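Local coordinates for protein zinc chaperone AztD (Citrobacter koseri, PDB 6CMK) that acts as a periplasmic zinc chaperone, handing one zinc ion directly to the solute-binding protein AztC of the AztABCD zinc transport system, at residues W137-L147 with I159-G170; D176-P184 with G195-V206. All blocks are in the same frame, centred on the assembly; numbering follows the deposited sequence.

Contact 1: W137-L147 with I159-G170; sequences WFDGEDSAQIL and ITKVNVVAPHHG
I159 lays its CD1 alongside L147, 3.7 Å from CB of L147, a branched aliphatic chain filling the start of an antiparallel ladder. T160 and V162 then exchange paired backbone bonds with I146 and A144, and on their face of the sheet CD1 of I146 packs on CG2 of V162. K161, on the other face with Q145, runs its extended chain beside that glutamine and reaches through a water to OE1 of E141, whose other oxygen, OE2, accepts from K122 N. The ladder ends where V164 N bonds to D142 O. CG1 of V164 comes within 3.6 Å of CH2 of W137, while P167 sets CB against D139 O.

H168 receives the edge of W137 on its face, the planes 70° apart and CZ2 3.3 Å from CE1 of H168. W137 has CG anti to its own N (chi1 -166°), which sends the indole across to H168; there its NE1 donates in the ring plane to H168 O at 2.7 Å. H169 uses ND1 to bond OD2 of D139 (2.8 Å, 166°), met from above the carboxylate plane; this fixes the ring's rotation while NE2 binds zinc with H126 and H216. G170, without a side chain, lets its CA lie over the indole's five-membered ring.

Strand 160-163 is outermost in its four-stranded sheet; strand 113-120 packs against Q145 and I159, and strands 172-174 and 178-183 against W137.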
loop_
_atom_site.group_PDB
_atom_site.type_symbol
_atom_site.label_atom_id
_atom_site.label_comp_id
_atom_site.label_asym_id
_atom_site.label_seq_id
_atom_site.Cartn_x
_atom_site.Cartn_y
_atom_site.Cartn_z
ATOM N N TRP B 137 -19.922 15.886 1.861
ATOM C CA TRP B 137 -21.326 16.193 1.621
ATOM C C TRP B 137 -21.846 17.192 2.645
ATOM O O TRP B 137 -21.445 17.182 3.814
ATOM C CB TRP B 137 -22.167 14.921 1.682
ATOM C CG TRP B 137 -23.541 15.084 1.120
ATOM C CD1 TRP B 137 -24.671 15.472 1.784
ATOM C CD2 TRP B 137 -23.926 14.854 -0.234
ATOM N NE1 TRP B 137 -25.742 15.503 0.913
ATOM C CE2 TRP B 137 -25.305 15.127 -0.332
ATOM C CE3 TRP B 137 -23.233 14.447 -1.381
ATOM C CZ2 TRP B 137 -26.004 14.999 -1.526
ATOM C CZ3 TRP B 137 -23.935 14.327 -2.573
ATOM C CH2 TRP B 137 -25.308 14.595 -2.629
ATOM N N PHE B 138 -22.760 18.054 2.198
ATOM C CA PHE B 138 -23.460 18.984 3.082
ATOM C C PHE B 138 -24.955 18.808 2.855
ATOM O O PHE B 138 -25.462 19.129 1.776
ATOM C CB PHE B 138 -23.033 20.438 2.833
ATOM C CG PHE B 138 -21.637 20.739 3.293
ATOM C CD1 PHE B 138 -20.560 20.478 2.467
ATOM C CD2 PHE B 138 -21.402 21.269 4.550
ATOM C CE1 PHE B 138 -19.270 20.741 2.882
ATOM C CE2 PHE B 138 -20.119 21.542 4.972
ATOM C CZ PHE B 138 -19.045 21.271 4.134
ATOM N N ASP B 139 -25.651 18.300 3.874
ATOM C CA ASP B 139 -27.071 17.991 3.761
ATOM C C ASP B 139 -27.926 19.220 3.481
ATOM O O ASP B 139 -29.031 19.077 2.943
ATOM C CB ASP B 139 -27.566 17.326 5.044
ATOM C CG ASP B 139 -27.037 15.913 5.225
ATOM O OD1 ASP B 139 -26.381 15.370 4.309
ATOM O OD2 ASP B 139 -27.285 15.339 6.306
ATOM N N GLY B 140 -27.462 20.416 3.845
ATOM C CA GLY B 140 -28.235 21.630 3.657
ATOM C C GLY B 140 -27.784 22.500 2.508
ATOM O O GLY B 140 -28.303 23.614 2.355
ATOM N N GLU B 141 -26.848 22.038 1.688
ATOM C CA GLU B 141 -26.330 22.795 0.565
ATOM C C GLU B 141 -26.717 22.083 -0.722
ATOM O O GLU B 141 -27.024 20.890 -0.725
ATOM C CB GLU B 141 -24.806 22.954 0.648
ATOM C CG GLU B 141 -24.293 23.635 1.919
ATOM C CD GLU B 141 -24.600 25.111 1.978
ATOM O OE1 GLU B 141 -24.784 25.726 0.905
ATOM O OE2 GLU B 141 -24.659 25.654 3.102
ATOM N N ASP B 142 -26.736 22.834 -1.817
ATOM C CA ASP B 142 -27.017 22.252 -3.119
ATOM C C ASP B 142 -25.751 21.792 -3.827
ATOM O O ASP B 142 -25.815 21.454 -5.011
ATOM C CB ASP B 142 -27.775 23.249 -3.995
ATOM C CG ASP B 142 -26.934 24.452 -4.381
ATOM O OD1 ASP B 142 -25.709 24.451 -4.136
ATOM O OD2 ASP B 142 -27.508 25.412 -4.940
ATOM N N SER B 143 -24.615 21.768 -3.118
ATOM C CA SER B 143 -23.334 21.334 -3.658
ATOM C C SER B 143 -22.582 20.508 -2.624
ATOM O O SER B 143 -22.744 20.692 -1.412
ATOM C CB SER B 143 -22.455 22.529 -4.070
ATOM O OG SER B 143 -23.051 23.268 -5.121
ATOM N N ALA B 144 -21.756 19.592 -3.120
ATOM C CA ALA B 144 -20.741 18.922 -2.323
ATOM C C ALA B 144 -19.386 19.557 -2.604
ATOM O O ALA B 144 -19.197 20.223 -3.618
ATOM C CB ALA B 144 -20.698 17.423 -2.634
ATOM N N GLN B 145 -18.439 19.351 -1.689
ATOM C CA GLN B 145 -17.130 19.984 -1.785
ATOM C C GLN B 145 -16.072 18.920 -2.027
ATOM O O GLN B 145 -15.956 17.970 -1.252
ATOM C CB GLN B 145 -16.823 20.790 -0.530
ATOM C CG GLN B 145 -17.789 21.949 -0.357
ATOM C CD GLN B 145 -17.494 22.805 0.854
ATOM O OE1 GLN B 145 -16.368 22.854 1.348
ATOM N NE2 GLN B 145 -18.510 23.495 1.334
ATOM N N ILE B 146 -15.326 19.067 -3.115
ATOM C CA ILE B 146 -14.283 18.118 -3.493
ATOM C C ILE B 146 -12.933 18.810 -3.364
ATOM O O ILE B 146 -12.766 19.962 -3.777
ATOM C CB ILE B 146 -14.510 17.569 -4.918
ATOM C CG1 ILE B 146 -15.641 16.532 -4.923
ATOM C CG2 ILE B 146 -13.266 16.872 -5.454
ATOM C CD1 ILE B 146 -17.029 17.111 -4.823
ATOM N N LEU B 147 -11.964 18.099 -2.797
ATOM C CA LEU B 147 -10.641 18.654 -2.569
ATOM C C LEU B 147 -9.653 17.500 -2.500
ATOM O O LEU B 147 -9.997 16.349 -2.782
ATOM C CB LEU B 147 -10.612 19.511 -1.308
ATOM C CG LEU B 147 -11.086 18.854 -0.016
ATOM C CD1 LEU B 147 -10.361 19.511 1.123
ATOM C CD2 LEU B 147 -12.599 18.988 0.166
ATOM N N ILE B 159 -10.926 24.103 -3.378
ATOM C CA ILE B 159 -12.205 23.401 -3.371
ATOM C C ILE B 159 -12.841 23.457 -4.750
ATOM O O ILE B 159 -12.800 24.492 -5.431
ATOM C CB ILE B 159 -13.169 24.021 -2.337
ATOM C CG1 ILE B 159 -12.508 24.110 -0.962
ATOM C CG2 ILE B 159 -14.477 23.224 -2.274
ATOM C CD1 ILE B 159 -12.148 22.791 -0.382
ATOM N N THR B 160 -13.490 22.362 -5.132
ATOM C CA THR B 160 -14.436 22.346 -6.238
ATOM C C THR B 160 -15.820 22.040 -5.678
ATOM O O THR B 160 -16.015 21.023 -5.008
ATOM C CB THR B 160 -14.037 21.327 -7.303
ATOM O OG1 THR B 160 -12.757 21.684 -7.844
ATOM C CG2 THR B 160 -15.058 21.305 -8.432
ATOM N N LYS B 161 -16.769 22.933 -5.925
ATOM C CA LYS B 161 -18.150 22.693 -5.542
ATOM C C LYS B 161 -18.884 22.031 -6.699
ATOM O O LYS B 161 -18.900 22.551 -7.818
ATOM C CB LYS B 161 -18.838 23.996 -5.124
ATOM C CG LYS B 161 -18.467 24.398 -3.701
ATOM C CD LYS B 161 -19.256 25.585 -3.180
ATOM C CE LYS B 161 -18.794 25.948 -1.772
ATOM N NZ LYS B 161 -19.652 26.967 -1.112
ATOM N N VAL B 162 -19.479 20.879 -6.425
ATOM C CA VAL B 162 -20.169 20.088 -7.436
ATOM C C VAL B 162 -21.649 20.108 -7.096
ATOM O O VAL B 162 -22.047 19.697 -6.002
ATOM C CB VAL B 162 -19.626 18.653 -7.494
ATOM C CG1 VAL B 162 -20.466 17.798 -8.447
ATOM C CG2 VAL B 162 -18.156 18.668 -7.909
ATOM N N ASN B 163 -22.462 20.587 -8.029
ATOM C CA ASN B 163 -23.893 20.691 -7.785
ATOM C C ASN B 163 -24.521 19.307 -7.676
ATOM O O ASN B 163 -24.220 18.409 -8.465
ATOM C CB ASN B 163 -24.551 21.487 -8.914
ATOM C CG ASN B 163 -26.020 21.748 -8.667
ATOM O OD1 ASN B 163 -26.871 20.946 -9.039
ATOM N ND2 ASN B 163 -26.324 22.884 -8.045
ATOM N N VAL B 164 -25.406 19.141 -6.695
ATOM C CA VAL B 164 -26.093 17.879 -6.460
ATOM C C VAL B 164 -27.608 18.038 -6.593
ATOM O O VAL B 164 -28.367 17.208 -6.097
ATOM C CB VAL B 164 -25.694 17.280 -5.096
ATOM C CG1 VAL B 164 -24.204 16.984 -5.087
ATOM C CG2 VAL B 164 -26.035 18.228 -3.957
ATOM N N VAL B 165 -28.034 19.123 -7.260
ATOM C CA VAL B 165 -29.388 19.357 -7.760
ATOM C C VAL B 165 -30.262 19.940 -6.655
ATOM O O VAL B 165 -30.845 21.020 -6.816
ATOM C CB VAL B 165 -30.017 18.082 -8.358
ATOM C CG1 VAL B 165 -31.478 18.335 -8.726
ATOM C CG2 VAL B 165 -29.261 17.648 -9.601
ATOM N N ALA B 166 -30.372 19.233 -5.532
ATOM C CA ALA B 166 -31.182 19.721 -4.434
ATOM C C ALA B 166 -30.586 19.227 -3.126
ATOM O O ALA B 166 -30.075 18.096 -3.074
ATOM C CB ALA B 166 -32.640 19.268 -4.539
ATOM N N PRO B 167 -30.621 20.038 -2.071
ATOM C CA PRO B 167 -30.144 19.566 -0.767
ATOM C C PRO B 167 -30.863 18.297 -0.338
ATOM O O PRO B 167 -32.093 18.223 -0.342
ATOM C CB PRO B 167 -30.460 20.740 0.168
ATOM C CG PRO B 167 -30.502 21.927 -0.713
ATOM C CD PRO B 167 -31.036 21.453 -2.024
ATOM N N HIS B 168 -30.085 17.283 0.024
ATOM C CA HIS B 168 -30.652 16.063 0.579
ATOM C C HIS B 168 -29.576 15.371 1.396
ATOM O O HIS B 168 -28.407 15.763 1.370
ATOM C CB HIS B 168 -31.211 15.143 -0.514
ATOM C CG HIS B 168 -30.183 14.617 -1.472
ATOM N ND1 HIS B 168 -29.698 15.362 -2.526
ATOM C CD2 HIS B 168 -29.590 13.404 -1.565
ATOM C CE1 HIS B 168 -28.835 14.637 -3.214
ATOM N NE2 HIS B 168 -28.750 13.445 -2.652
ATOM N N HIS B 169 -29.994 14.351 2.149
ATOM C CA HIS B 169 -29.054 13.513 2.890
ATOM C C HIS B 169 -28.477 12.506 1.917
ATOM O O HIS B 169 -29.053 11.445 1.670
ATOM C CB HIS B 169 -29.718 12.800 4.059
ATOM C CG HIS B 169 -28.751 12.027 4.898
ATOM N ND1 HIS B 169 -27.775 12.639 5.657
ATOM C CD2 HIS B 169 -28.575 10.694 5.062
ATOM C CE1 HIS B 169 -27.056 11.716 6.270
ATOM N NE2 HIS B 169 -27.519 10.528 5.925
ATOM N N GLY B 170 -27.309 12.833 1.377
ATOM C CA GLY B 170 -26.740 12.041 0.317
ATOM C C GLY B 170 -25.286 11.694 0.538
ATOM O O GLY B 170 -24.778 11.744 1.667
HETATM O O HOH W 1 -27.035 18.137 -0.328
HETATM O O HOH W 2 -24.788 13.111 4.150
HETATM O O HOH W 3 -22.356 25.355 -0.539
HETATM O O HOH W 4 -10.511 20.745 -6.006
#

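Contact 2: D176-P184 with G195-V206; sequences DNYAVVSIP and GARVVDLQGKKV
R197 and I183 meet because the arginine first wedges CG between its backbone N and carbonyl carbon (chi1 63°) and then bends at chi3 (63°), laying the guanidinium flat against its neighbour. I183, with CG1 anti to its carbonyl carbon (chi1 -61°), sets that methylene over the centre of the guanidinium face, 3.6 Å from CZ of R197. The two chains cross at about a right angle, and the aliphatic isoleucine suits the apolar face of a group whose hydrogen-bonding power lies at its rim: NE forms a salt bridge to D209.

Beneath the side chains runs an antiparallel ladder. A179 and V199 exchange bonds both ways, V199 N reaching A179 O at 2.8 Å, and V181 and R197 do the same two residues along, at the next hydrogen-bonded pair; I183 N adds a bond to G195 O. V181 and V199 share the face of I183 and R197, CG2 of V181 lying 4.1 Å from CG1 of V199. On the other face CG1 of V180 packs on CB of A196 (3.8 Å), small enough to fit close to the strand, and V180 also meets V198. Y178 brings CE1 to CG2 of V206 at 3.8 Å, the methyl arriving at the ring edge. Where the strands part, L201 covers the backbone of N177, and a water takes the N-H of L201 and donates to N177 O.

Backbone bonds and branched aliphatic groups thus hold this hairpin together, while the arginine's charge, met by D209 of the same sheet, probably costs little beside the isoleucine.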
loop_
_atom_site.group_PDB
_atom_site.type_symbol
_atom_site.label_atom_id
_atom_site.label_comp_id
_atom_site.label_asym_id
_atom_site.label_seq_id
_atom_site.Cartn_x
_atom_site.Cartn_y
_atom_site.Cartn_z
ATOM N N ASP B 176 -11.290 10.232 -10.399
ATOM C CA ASP B 176 -10.400 11.053 -11.215
ATOM C C ASP B 176 -11.232 11.762 -12.266
ATOM O O ASP B 176 -11.777 11.117 -13.166
ATOM C CB ASP B 176 -9.329 10.203 -11.877
ATOM C CG ASP B 176 -8.446 9.505 -10.880
ATOM O OD1 ASP B 176 -8.171 10.097 -9.813
ATOM O OD2 ASP B 176 -8.023 8.361 -11.179
ATOM N N ASN B 177 -11.344 13.080 -12.138
ATOM C CA ASN B 177 -12.045 13.944 -13.085
ATOM C C ASN B 177 -13.555 13.745 -13.061
ATOM O O ASN B 177 -14.256 14.313 -13.922
ATOM C CB ASN B 177 -11.513 13.729 -14.505
ATOM C CG ASN B 177 -10.010 13.919 -14.590
ATOM O OD1 ASN B 177 -9.487 14.934 -14.149
ATOM N ND2 ASN B 177 -9.309 12.921 -15.118
ATOM N N TYR B 178 -14.072 12.986 -12.090
ATOM C CA TYR B 178 -15.491 12.668 -11.962
ATOM C C TYR B 178 -15.835 12.497 -10.487
ATOM O O TYR B 178 -14.955 12.377 -9.632
ATOM C CB TYR B 178 -15.862 11.380 -12.708
ATOM C CG TYR B 178 -15.638 11.413 -14.199
ATOM C CD1 TYR B 178 -16.607 11.923 -15.052
ATOM C CD2 TYR B 178 -14.462 10.938 -14.756
ATOM C CE1 TYR B 178 -16.406 11.956 -16.419
ATOM C CE2 TYR B 178 -14.254 10.969 -16.114
ATOM C CZ TYR B 178 -15.231 11.478 -16.939
ATOM O OH TYR B 178 -15.030 11.510 -18.294
ATOM N N ALA B 179 -17.136 12.472 -10.203
ATOM C CA ALA B 179 -17.648 12.036 -8.914
ATOM C C ALA B 179 -18.908 11.226 -9.158
ATOM O O ALA B 179 -19.540 11.329 -10.209
ATOM C CB ALA B 179 -17.955 13.205 -7.971
ATOM N N VAL B 180 -19.253 10.387 -8.188
ATOM C CA VAL B 180 -20.556 9.735 -8.144
ATOM C C VAL B 180 -21.338 10.384 -7.019
ATOM O O VAL B 180 -20.858 10.450 -5.881
ATOM C CB VAL B 180 -20.436 8.219 -7.927
ATOM C CG1 VAL B 180 -21.818 7.606 -7.662
ATOM C CG2 VAL B 180 -19.778 7.571 -9.138
ATOM N N VAL B 181 -22.537 10.865 -7.331
ATOM C CA VAL B 181 -23.356 11.552 -6.344
ATOM C C VAL B 181 -24.733 10.918 -6.321
ATOM O O VAL B 181 -25.233 10.412 -7.331
ATOM C CB VAL B 181 -23.482 13.072 -6.618
ATOM C CG1 VAL B 181 -22.123 13.732 -6.607
ATOM C CG2 VAL B 181 -24.188 13.331 -7.936
ATOM N N SER B 182 -25.353 10.975 -5.155
ATOM C CA SER B 182 -26.710 10.496 -5.000
ATOM C C SER B 182 -27.684 11.470 -5.648
ATOM O O SER B 182 -27.412 12.667 -5.779
ATOM C CB SER B 182 -27.020 10.328 -3.522
ATOM O OG SER B 182 -26.767 11.533 -2.833
ATOM N N ILE B 183 -28.824 10.936 -6.057
ATOM C CA ILE B 183 -29.856 11.669 -6.788
ATOM C C ILE B 183 -30.978 11.982 -5.807
ATOM O O ILE B 183 -31.517 11.054 -5.194
ATOM C CB ILE B 183 -30.382 10.840 -7.969
ATOM C CG1 ILE B 183 -29.247 10.535 -8.961
ATOM C CG2 ILE B 183 -31.551 11.542 -8.650
ATOM C CD1 ILE B 183 -29.584 9.411 -9.916
ATOM N N PRO B 184 -31.369 13.243 -5.618
ATOM C CA PRO B 184 -32.454 13.521 -4.669
ATOM C C PRO B 184 -33.773 12.974 -5.185
ATOM O O PRO B 184 -34.014 12.891 -6.394
ATOM C CB PRO B 184 -32.483 15.052 -4.592
ATOM C CG PRO B 184 -31.927 15.499 -5.922
ATOM C CD PRO B 184 -30.880 14.471 -6.276
ATOM N N GLY B 195 -31.110 7.028 -6.161
ATOM C CA GLY B 195 -30.099 6.382 -6.972
ATOM C C GLY B 195 -28.829 7.206 -6.938
ATOM O O GLY B 195 -28.668 8.076 -6.078
ATOM N N ALA B 196 -27.944 6.933 -7.893
ATOM C CA ALA B 196 -26.671 7.632 -7.987
ATOM C C ALA B 196 -26.344 7.847 -9.453
ATOM O O ALA B 196 -26.832 7.128 -10.327
ATOM C CB ALA B 196 -25.536 6.856 -7.313
ATOM N N ARG B 197 -25.491 8.834 -9.715
ATOM C CA ARG B 197 -25.061 9.094 -11.077
ATOM C C ARG B 197 -23.621 9.574 -11.099
ATOM O O ARG B 197 -23.113 10.143 -10.129
ATOM C CB ARG B 197 -25.951 10.135 -11.768
ATOM C CG ARG B 197 -25.941 11.518 -11.131
ATOM C CD ARG B 197 -26.629 12.539 -12.042
ATOM N NE ARG B 197 -28.041 12.243 -12.261
ATOM C CZ ARG B 197 -29.062 12.911 -11.720
ATOM N NH1 ARG B 197 -28.858 13.939 -10.909
ATOM N NH2 ARG B 197 -30.309 12.550 -12.000
ATOM N N VAL B 198 -22.976 9.346 -12.233
ATOM C CA VAL B 198 -21.666 9.921 -12.509
ATOM C C VAL B 198 -21.856 11.362 -12.963
ATOM O O VAL B 198 -22.733 11.652 -13.785
ATOM C CB VAL B 198 -20.933 9.098 -13.580
ATOM C CG1 VAL B 198 -19.577 9.720 -13.900
ATOM C CG2 VAL B 198 -20.771 7.642 -13.135
ATOM N N VAL B 199 -21.045 12.272 -12.423
ATOM C CA VAL B 199 -20.961 13.634 -12.935
ATOM C C VAL B 199 -19.494 13.971 -13.166
ATOM O O VAL B 199 -18.606 13.418 -12.511
ATOM C CB VAL B 199 -21.617 14.668 -11.983
ATOM C CG1 VAL B 199 -23.099 14.364 -11.800
ATOM C CG2 VAL B 199 -20.887 14.726 -10.642
ATOM N N ASP B 200 -19.232 14.862 -14.125
ATOM C CA ASP B 200 -17.887 15.411 -14.219
ATOM C C ASP B 200 -17.750 16.503 -13.161
ATOM O O ASP B 200 -18.666 16.743 -12.366
ATOM C CB ASP B 200 -17.576 15.885 -15.643
ATOM C CG ASP B 200 -18.386 17.081 -16.073
ATOM O OD1 ASP B 200 -18.897 17.820 -15.212
ATOM O OD2 ASP B 200 -18.497 17.286 -17.306
ATOM N N LEU B 201 -16.584 17.150 -13.090
ATOM C CA LEU B 201 -16.368 18.044 -11.961
ATOM C C LEU B 201 -16.948 19.428 -12.200
ATOM O O LEU B 201 -16.861 20.281 -11.313
ATOM C CB LEU B 201 -14.879 18.118 -11.608
ATOM C CG LEU B 201 -14.279 16.788 -11.135
ATOM C CD1 LEU B 201 -12.797 16.942 -10.889
ATOM C CD2 LEU B 201 -14.970 16.270 -9.868
ATOM N N GLN B 202 -17.545 19.659 -13.368
ATOM C CA GLN B 202 -18.449 20.779 -13.578
ATOM C C GLN B 202 -19.893 20.412 -13.253
ATOM O O GLN B 202 -20.794 21.238 -13.438
ATOM C CB GLN B 202 -18.355 21.274 -15.021
ATOM C CG GLN B 202 -16.949 21.583 -15.489
ATOM C CD GLN B 202 -16.933 22.277 -16.837
ATOM O OE1 GLN B 202 -17.769 23.136 -17.115
ATOM N NE2 GLN B 202 -15.985 21.902 -17.687
ATOM N N GLY B 203 -20.134 19.190 -12.785
ATOM C CA GLY B 203 -21.454 18.783 -12.362
ATOM C C GLY B 203 -22.358 18.219 -13.439
ATOM O O GLY B 203 -23.518 17.905 -13.138
ATOM N N LYS B 204 -21.896 18.097 -14.684
ATOM C CA LYS B 204 -22.506 17.549 -15.890
ATOM C C LYS B 204 -22.715 16.051 -15.708
ATOM O O LYS B 204 -21.776 15.320 -15.380
ATOM C CB LYS B 204 -21.621 17.809 -17.105
ATOM C CG LYS B 204 -22.258 18.540 -18.268
ATOM C CD LYS B 204 -21.255 18.709 -19.408
ATOM C CE LYS B 204 -20.230 19.818 -19.139
ATOM N NZ LYS B 204 -19.068 19.436 -18.270
ATOM N N LYS B 205 -23.952 15.604 -15.895
ATOM C CA LYS B 205 -24.262 14.184 -15.830
ATOM C C LYS B 205 -23.515 13.426 -16.920
ATOM O O LYS B 205 -23.372 13.899 -18.050
ATOM C CB LYS B 205 -25.776 13.995 -15.967
ATOM C CG LYS B 205 -26.269 12.565 -16.085
ATOM C CD LYS B 205 -27.801 12.544 -16.109
ATOM C CE LYS B 205 -28.363 11.202 -16.566
ATOM N NZ LYS B 205 -29.844 11.108 -16.399
ATOM N N VAL B 206 -23.016 12.244 -16.570
ATOM C CA VAL B 206 -22.320 11.373 -17.511
ATOM C C VAL B 206 -23.079 10.059 -17.574
ATOM O O VAL B 206 -23.223 9.372 -16.554
ATOM C CB VAL B 206 -20.857 11.132 -17.097
ATOM C CG1 VAL B 206 -20.185 10.153 -18.058
ATOM C CG2 VAL B 206 -20.097 12.448 -17.033
HETATM O O HOH W 5 -14.304 16.812 -15.008
#

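The two contacts follow one another along the chain: contact 1 closes at G170 before contact 2 opens at D176. Each joins neighbouring strands of a different antiparallel sheet, and these sheets are successive blades of the beta propeller; the centres lie about 11 Å apart, on the same side of the chain's centre. One meeting point of the blades is S182, whose OG is 2.8 Å from H168 NE2, a probable hydrogen bond, and P184 packs on the same histidine. H168 therefore belongs to the blade interface while the next residue, H169, binds zinc; the side chain of S182 stays about 8 Å from that of H169 and about 10 Å from the zinc. This seam ties the metal-bearing loop to the following blade.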